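Side-chain contact in polysaccharide deacetylase-like protein (Bacillus anthracis, PDB 4V33), which is a putative zinc-dependent polysaccharide deacetylase that probably removes acetyl groups from N-acetylated cell-wall sugars and is required for osmotic stability and cell shape: residues S263-A266 with T267-L271. Sequence-based numbering, arbitrary orientation.
Sequences SHTA and THADL. With ZN (zinc ion), chain D.
In the turn that follows strand 259-263, Thr265 OG1 accepts a weak, bent bond from His268 N at 2.9 Å and a straighter one from Ala269 N at 3.1 Å, while donating to His264 O on a lone pair in the carbonyl plane. The first torsion of Thr265 (chi1 78°) sets OG1 between the backbone N and the carbonyl carbon, facing the two amides, and turns CG2 toward Leu271, where it meets Leu271 CD1 tip to tip at 4.1 Å. Just upstream, Ser263 OG accepts from Thr265 N in an ST turn.

On the metal side, His264 and His268 run side by side, and each gives NE2 to the zinc ion, at 2.2 Å for His264 and 2.1 Å for His268. Their rings stand nearly perpendicular (85°) in an offset edge-to-face pair, with His268 CD2 over the rim of one His264 face. Ala300 O accepts from His264 ND1, which helps fix the rotation of that ring, with NE2 turned to the metal. Asp206 and a water also bind the zinc, as in the Asp-His-His site of polysaccharide deacetylases, where the metal probably polarises the water and the substrate acetyl group.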
ATOM      1  N   SER A 263       8.006   5.505 -12.795  1.00 15.72           N
ATOM      2  CA  SER A 263       8.044   6.563 -13.810  1.00 14.32           C
ATOM      3  C   SER A 263       7.460   7.909 -13.375  1.00 15.44           C
ATOM      4  O   SER A 263       6.436   7.954 -12.706  1.00 14.80           O
ATOM      5  CB  SER A 263       7.289   6.083 -15.049  1.00 15.95           C
ATOM      6  OG  SER A 263       7.280   7.072 -16.071  1.00 16.37           O
ATOM      7  N   HIS A 264       8.091   9.002 -13.801  1.00 13.99           N
ATOM      8  CA  HIS A 264       7.494  10.339 -13.661  1.00 12.01           C
ATOM      9  C   HIS A 264       7.383  10.965 -15.050  1.00 13.58           C
ATOM     10  O   HIS A 264       7.463  12.182 -15.188  1.00 15.83           O
ATOM     11  CB  HIS A 264       8.344  11.232 -12.735  1.00 12.95           C
ATOM     12  CG  HIS A 264       7.578  12.312 -12.022  1.00 15.31           C
ATOM     13  ND1 HIS A 264       6.202  12.380 -11.996  1.00 19.05           N
ATOM     14  CD2 HIS A 264       8.013  13.357 -11.273  1.00 15.10           C
ATOM     15  CE1 HIS A 264       5.824  13.429 -11.281  1.00 19.77           C
ATOM     16  NE2 HIS A 264       6.905  14.044 -10.836  1.00 15.27           N
ATOM     17  N   THR A 265       7.158  10.113 -16.057  1.00 12.59           N
ATOM     18  CA  THR A 265       7.171  10.459 -17.492  1.00 14.49           C
ATOM     19  C   THR A 265       8.580  10.732 -18.020  1.00 15.17           C
ATOM     20  O   THR A 265       9.556  10.696 -17.273  1.00 16.10           O
ATOM     21  CB  THR A 265       6.207  11.626 -17.896  1.00 15.63           C
ATOM     22  OG1 THR A 265       6.783  12.889 -17.539  1.00 15.30           O
ATOM     23  CG2 THR A 265       4.829  11.462 -17.249  1.00 16.23           C
ATOM     24  N   ALA A 266       8.681  10.996 -19.320  1.00 14.60           N
ATOM     25  CA  ALA A 266       9.980  11.223 -19.934  1.00 16.35           C
ATOM     26  C   ALA A 266      10.540  12.590 -19.581  1.00 15.51           C
ATOM     27  O   ALA A 266      11.715  12.716 -19.234  1.00 14.99           O
ATOM     28  CB  ALA A 266       9.891  11.080 -21.440  1.00 14.69           C
ATOM     29  N   THR A 267       9.707  13.621 -19.699  1.00 16.08           N
ATOM     30  CA  THR A 267      10.180  14.990 -19.506  1.00 13.87           C
ATOM     31  C   THR A 267       9.447  15.772 -18.417  1.00 15.63           C
ATOM     32  O   THR A 267       9.624  16.985 -18.327  1.00 16.79           O
ATOM     33  CB  THR A 267      10.128  15.822 -20.816  1.00 18.76           C
ATOM     34  OG1 THR A 267       8.763  16.050 -21.210  1.00 18.26           O
ATOM     35  CG2 THR A 267      10.882  15.120 -21.942  1.00 18.87           C
ATOM     36  N   HIS A 268       8.646  15.088 -17.602  1.00 14.51           N
ATOM     37  CA  HIS A 268       7.808  15.739 -16.579  1.00 16.36           C
ATOM     38  C   HIS A 268       6.730  16.550 -17.304  1.00 16.24           C
ATOM     39  O   HIS A 268       6.526  17.740 -17.053  1.00 16.39           O
ATOM     40  CB  HIS A 268       8.646  16.611 -15.629  1.00 14.00           C
ATOM     41  CG  HIS A 268       7.988  16.909 -14.318  1.00 15.69           C
ATOM     42  ND1 HIS A 268       7.436  18.138 -14.026  1.00 24.41           N
ATOM     43  CD2 HIS A 268       7.830  16.153 -13.207  1.00 18.55           C
ATOM     44  CE1 HIS A 268       6.951  18.120 -12.796  1.00 25.40           C
ATOM     45  NE2 HIS A 268       7.194  16.932 -12.270  1.00 17.92           N
ATOM     46  N   ALA A 269       6.043  15.869 -18.215  1.00 20.04           N
ATOM     47  CA  ALA A 269       5.089  16.500 -19.116  1.00 23.30           C
ATOM     48  C   ALA A 269       3.785  16.881 -18.437  1.00 16.26           C
ATOM     49  O   ALA A 269       3.285  16.164 -17.576  1.00 20.22           O
ATOM     50  CB  ALA A 269       4.794  15.563 -20.288  1.00 26.75           C
ATOM     51  N   ASP A 270       3.217  18.010 -18.869  1.00 18.46           N
ATOM     52  CA  ASP A 270       1.888  18.406 -18.429  1.00 19.64           C
ATOM     53  C   ASP A 270       0.917  17.576 -19.257  1.00 16.45           C
ATOM     54  O   ASP A 270       0.523  17.967 -20.354  1.00 20.60           O
ATOM     55  CB  ASP A 270       1.694  19.905 -18.689  1.00 18.76           C
ATOM     56  CG  ASP A 270       0.405  20.442 -18.109  1.00 21.37           C
ATOM     57  OD1 ASP A 270      -0.302  19.694 -17.401  1.00 22.20           O
ATOM     58  OD2 ASP A 270       0.111  21.634 -18.356  1.00 26.72           O
ATOM     59  N   LEU A 271       0.563  16.405 -18.739  1.00 17.55           N
ATOM     60  CA  LEU A 271      -0.103  15.400 -19.569  1.00 16.56           C
ATOM     61  C   LEU A 271      -1.393  15.817 -20.295  1.00 19.36           C
ATOM     62  O   LEU A 271      -1.578  15.440 -21.444  1.00 20.19           O
ATOM     63  CB  LEU A 271      -0.300  14.108 -18.771  1.00 18.01           C
ATOM     64  CG  LEU A 271       1.012  13.401 -18.425  1.00 16.04           C
ATOM     65  CD1 LEU A 271       0.785  12.301 -17.401  1.00 19.51           C
ATOM     66  CD2 LEU A 271       1.641  12.829 -19.696  1.00 19.52           C
TER
HETATM   67 ZN    ZN D1362       7.350  16.094 -10.321  1.00 27.58          ZN
HETATM   68  O   HOH W   1       7.794  17.823  -9.337  0.86 21.34           O